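Local atomic coordinates of peptide chain release factor subunit 1 (Aeropyrum pernix, PDB entry 3AGK), a protein that probably directs the end of protein synthesis by recognising the stop codons UAA, UAG and UGA, working as one half of a heterodimer whose other subunit binds GTP. Residues Thr318-Glu323 / Gln341-Pro346; Lys220-Ala225 / Lys245-Pro250. All blocks are in the same frame, centred on the assembly; numbering follows the deposited sequence.

Interaction 1 (Thr318-Glu323 / Gln341-Pro346)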
# COMPACT_ATOMS: atom_id res chain seq x y z
N THR A 318 -2.83 -15.27 -20.99
CA THR A 318 -2.88 -14.56 -19.72
C THR A 318 -4.05 -15.01 -18.86
O THR A 318 -5.20 -15.09 -19.31
CB THR A 318 -2.91 -13.00 -19.87
OG1 THR A 318 -4.21 -12.58 -20.30
CG2 THR A 318 -1.88 -12.53 -20.87
N LEU A 319 -3.74 -15.31 -17.60
CA LEU A 319 -4.73 -15.66 -16.59
C LEU A 319 -5.05 -14.43 -15.74
O LEU A 319 -4.15 -13.86 -15.11
CB LEU A 319 -4.19 -16.76 -15.70
CG LEU A 319 -5.12 -17.45 -14.71
CD1 LEU A 319 -6.35 -17.96 -15.43
CD2 LEU A 319 -4.42 -18.59 -13.99
N LEU A 320 -6.31 -14.02 -15.71
CA LEU A 320 -6.74 -12.89 -14.89
C LEU A 320 -7.39 -13.43 -13.64
O LEU A 320 -8.38 -14.17 -13.72
CB LEU A 320 -7.75 -12.03 -15.64
CG LEU A 320 -7.26 -11.25 -16.85
CD1 LEU A 320 -8.28 -11.31 -17.96
CD2 LEU A 320 -7.03 -9.82 -16.43
N ILE A 321 -6.83 -13.08 -12.48
CA ILE A 321 -7.33 -13.60 -11.21
C ILE A 321 -7.62 -12.50 -10.22
O ILE A 321 -6.71 -11.76 -9.82
CB ILE A 321 -6.32 -14.56 -10.55
CG1 ILE A 321 -5.69 -15.48 -11.60
CG2 ILE A 321 -7.00 -15.36 -9.43
CD1 ILE A 321 -4.56 -16.32 -11.05
N HIS A 322 -8.88 -12.38 -9.82
CA HIS A 322 -9.28 -11.42 -8.80
C HIS A 322 -8.62 -11.74 -7.45
O HIS A 322 -8.64 -12.88 -6.99
CB HIS A 322 -10.82 -11.39 -8.66
CG HIS A 322 -11.34 -10.19 -7.93
ND1 HIS A 322 -11.31 -10.08 -6.55
CD2 HIS A 322 -11.93 -9.06 -8.38
CE1 HIS A 322 -11.85 -8.92 -6.20
NE2 HIS A 322 -12.23 -8.29 -7.29
N GLU A 323 -8.04 -10.73 -6.82
CA GLU A 323 -7.26 -10.93 -5.60
C GLU A 323 -8.06 -11.48 -4.40
O GLU A 323 -7.47 -11.99 -3.44
CB GLU A 323 -6.58 -9.63 -5.20
CG GLU A 323 -7.55 -8.60 -4.65
CD GLU A 323 -6.83 -7.35 -4.16
OE1 GLU A 323 -7.47 -6.28 -4.12
OE2 GLU A 323 -5.63 -7.45 -3.84
N GLN A 341 0.85 -15.94 -18.46
CA GLN A 341 1.13 -14.78 -17.64
C GLN A 341 -0.03 -14.53 -16.68
O GLN A 341 -1.21 -14.61 -17.05
CB GLN A 341 1.40 -13.54 -18.48
CG GLN A 341 1.84 -12.35 -17.64
CD GLN A 341 2.94 -12.70 -16.63
OE1 GLN A 341 2.70 -13.41 -15.64
NE2 GLN A 341 4.15 -12.20 -16.87
N VAL A 342 0.31 -14.25 -15.43
CA VAL A 342 -0.69 -13.97 -14.43
C VAL A 342 -0.88 -12.48 -14.27
O VAL A 342 0.08 -11.75 -14.07
CB VAL A 342 -0.27 -14.52 -13.07
CG1 VAL A 342 -1.30 -14.14 -12.01
CG2 VAL A 342 -0.08 -16.04 -13.16
N ILE A 343 -2.13 -12.05 -14.37
CA ILE A 343 -2.52 -10.70 -13.98
C ILE A 343 -3.45 -10.81 -12.77
O ILE A 343 -4.57 -11.34 -12.87
CB ILE A 343 -3.28 -9.98 -15.12
CG1 ILE A 343 -2.41 -9.86 -16.38
CG2 ILE A 343 -3.80 -8.61 -14.66
CD1 ILE A 343 -1.24 -8.89 -16.27
N VAL A 344 -2.98 -10.35 -11.62
CA VAL A 344 -3.86 -10.30 -10.46
C VAL A 344 -4.70 -9.03 -10.51
O VAL A 344 -4.16 -7.93 -10.59
CB VAL A 344 -3.08 -10.37 -9.13
CG1 VAL A 344 -4.06 -10.40 -7.97
CG2 VAL A 344 -2.20 -11.60 -9.11
N VAL A 345 -6.01 -9.18 -10.47
CA VAL A 345 -6.92 -8.05 -10.55
C VAL A 345 -7.23 -7.50 -9.16
O VAL A 345 -7.89 -8.16 -8.35
CB VAL A 345 -8.22 -8.42 -11.27
CG1 VAL A 345 -9.21 -7.24 -11.23
CG2 VAL A 345 -7.93 -8.87 -12.71
N PRO A 346 -6.76 -6.28 -8.87
CA PRO A 346 -6.98 -5.75 -7.52
C PRO A 346 -8.45 -5.37 -7.34
O PRO A 346 -9.13 -5.07 -8.32
CB PRO A 346 -6.09 -4.50 -7.49
CG PRO A 346 -6.04 -4.05 -8.92
CD PRO A 346 -6.04 -5.31 -9.73
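In the beta-alpha-beta unit of eRF1 domain 3, strands 318-322 and 341-345 pair in parallel, linked by crossover helix 328-335, which packs on the face carrying L319, I321 and V342; there I321 and V342 meet CD1 to CG1. The backbone ladder zigzags: L319 N bonds Q341 O at 2.7 Å, and L319 O takes I343 N at 2.8 Å. I321 repeats the pattern, but V345 N reaches I321 O from above the carbonyl plane, 46° out of it. Beta-branched valine and isoleucine suit these extended backbones; I321 and L319 also rest on W331. L320 CD2 touches both CG2 of I343 and CG2 of V345, each at 3.9 Å, on the face that packs against helices 277-294 and 352-359. E323 N closes the ladder on V345 O at 3.0 Å. CG of E323 sits between the backbone N and the carbonyl carbon (chi1 72°), and the extended chain lays the carboxylate along P346; OE1 accepts from E347 N, and OE2 forms a salt bridge with R162 of strand 162-170 in domain 2. Shortening E323 to an alanine would probably leave R162 without its charged partner and E347 N without its acceptor. E323 OE1 lies 3.5 Å from P346 CA.

Interaction 2 (Lys220-Ala225 / Lys245-Pro250)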
# COMPACT_ATOMS: atom_id res chain seq x y z
N LYS A 220 9.13 7.11 -5.98
CA LYS A 220 10.11 7.20 -7.05
C LYS A 220 9.81 8.31 -8.07
O LYS A 220 10.70 8.73 -8.81
CB LYS A 220 10.25 5.85 -7.76
CG LYS A 220 10.87 4.77 -6.88
CD LYS A 220 12.38 4.93 -6.75
CE LYS A 220 13.12 3.87 -7.58
NZ LYS A 220 14.61 3.96 -7.49
N GLY A 221 8.58 8.78 -8.10
CA GLY A 221 8.22 9.80 -9.07
C GLY A 221 6.89 10.46 -8.81
O GLY A 221 6.11 9.98 -7.98
N VAL A 222 6.63 11.55 -9.53
CA VAL A 222 5.35 12.24 -9.43
C VAL A 222 4.88 12.60 -10.82
O VAL A 222 5.63 13.15 -11.62
CB VAL A 222 5.45 13.53 -8.58
CG1 VAL A 222 4.09 14.28 -8.54
CG2 VAL A 222 5.95 13.19 -7.17
N ILE A 223 3.65 12.24 -11.12
CA ILE A 223 3.06 12.65 -12.38
C ILE A 223 2.19 13.87 -12.10
O ILE A 223 1.36 13.86 -11.18
CB ILE A 223 2.18 11.54 -12.97
CG1 ILE A 223 3.04 10.33 -13.37
CG2 ILE A 223 1.39 12.06 -14.17
CD1 ILE A 223 2.22 9.07 -13.63
N VAL A 224 2.39 14.92 -12.87
CA VAL A 224 1.45 16.04 -12.81
C VAL A 224 0.61 16.01 -14.09
O VAL A 224 1.16 15.98 -15.19
CB VAL A 224 2.14 17.43 -12.59
CG1 VAL A 224 1.10 18.57 -12.60
CG2 VAL A 224 2.93 17.43 -11.30
N ALA A 225 -0.71 16.00 -13.93
CA ALA A 225 -1.64 15.94 -15.06
C ALA A 225 -2.75 16.96 -14.89
O ALA A 225 -2.87 17.60 -13.86
CB ALA A 225 -2.24 14.55 -15.16
N LYS A 245 9.64 18.14 -6.71
CA LYS A 245 10.00 18.68 -8.00
C LYS A 245 11.14 17.85 -8.61
O LYS A 245 11.15 17.58 -9.82
CB LYS A 245 10.40 20.14 -7.87
CG LYS A 245 9.25 21.15 -8.06
CD LYS A 245 9.54 21.96 -9.32
CE LYS A 245 8.67 23.18 -9.48
NZ LYS A 245 9.22 24.35 -8.78
N LYS A 246 12.10 17.46 -7.78
CA LYS A 246 13.25 16.65 -8.21
C LYS A 246 12.88 15.39 -8.99
O LYS A 246 13.62 14.97 -9.89
CB LYS A 246 14.09 16.24 -7.00
CG LYS A 246 15.21 15.27 -7.35
CD LYS A 246 16.02 14.89 -6.14
CE LYS A 246 17.07 13.85 -6.51
NZ LYS A 246 17.98 13.58 -5.37
N ILE A 247 11.75 14.77 -8.64
CA ILE A 247 11.38 13.47 -9.19
C ILE A 247 10.09 13.56 -9.98
O ILE A 247 9.34 12.58 -10.11
CB ILE A 247 11.22 12.40 -8.08
CG1 ILE A 247 10.20 12.86 -7.05
CG2 ILE A 247 12.57 12.12 -7.41
CD1 ILE A 247 9.86 11.80 -6.04
N LEU A 248 9.82 14.75 -10.50
CA LEU A 248 8.69 14.97 -11.37
C LEU A 248 8.95 14.21 -12.66
O LEU A 248 10.07 14.26 -13.19
CB LEU A 248 8.57 16.47 -11.66
CG LEU A 248 7.21 17.08 -11.36
CD1 LEU A 248 6.15 16.51 -12.30
CD2 LEU A 248 6.83 16.82 -9.91
N ALA A 249 7.95 13.50 -13.17
CA ALA A 249 8.10 12.87 -14.48
C ALA A 249 8.29 14.00 -15.48
O ALA A 249 7.67 15.06 -15.36
CB ALA A 249 6.88 11.96 -14.84
N PRO A 250 9.14 13.77 -16.48
CA PRO A 250 9.55 14.86 -17.37
C PRO A 250 8.36 15.52 -18.08
O PRO A 250 8.34 16.73 -18.24
CB PRO A 250 10.45 14.16 -18.39
CG PRO A 250 9.96 12.72 -18.39
CD PRO A 250 9.56 12.45 -16.97
O HOH W 1 4.44 14.80 -14.95
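V222 and the loop residues I247 and A249 join through two backbone hydrogen bonds, a single bridge on the flank of strand 219-226 in the mixed sheet of eRF1 domain 2. V222 N donates to I247 O at 3.0 Å, a bent bond of 139°, whereas A249 N points almost straight at V222 O, 2.8 Å away. L248 begins by heading away from the strand, but its chi1 of -126°, far from a staggered value, brings the forked end back across the valines: CD2 lies 3.8 Å from V222 CB, while CD1 presses on V224. I247 lays its CD1 along the backbone of G221, 4.0 Å from G221 CA; the absent CB leaves the side of G221 next to I247 O uncrowded. The A249 methyl, directed at the strand, is small enough to sit close to V222 O.

Farther out, a type I turn begins at K245, the last residue of helix 242-245, is closed by L248 N on K245 O, and aims I247 O at the strand. The other flank of the strand is hydrogen-bonded to strand 142-149, V222 and V224 touch I146 and V148 there, and helix 230-236 packs on V224. Where the direct bonds end, a water accepts from V224 N at 2.9 Å and lies near A249 O, probably linking the two. L248 CD1 and V224 CG2 approach to 3.5 Å, tight for two methyls.

From the N terminus, interaction 2 comes first: strand 219-226 leads through helices 230-236 and 242-245, and the loop 245-250 returns to the strand before 253-254 joins the same sheet. That loop is closed before interaction 1 opens, so the two lie in series, neither nested nor crossed. Helix 277-294 follows and packs on the sheet of interaction 1. There, strand 316-322, helix 328-335 and strand 341-345 make the second closure, leaving 341-345 at the edge of its sheet. The centres are 28 Å apart and the nearest atoms about 16 Å, yet E323 of interaction 1 reaches R162, on a strand of the sheet that also holds 219-226, tying eRF1 domain 3 to domain 2.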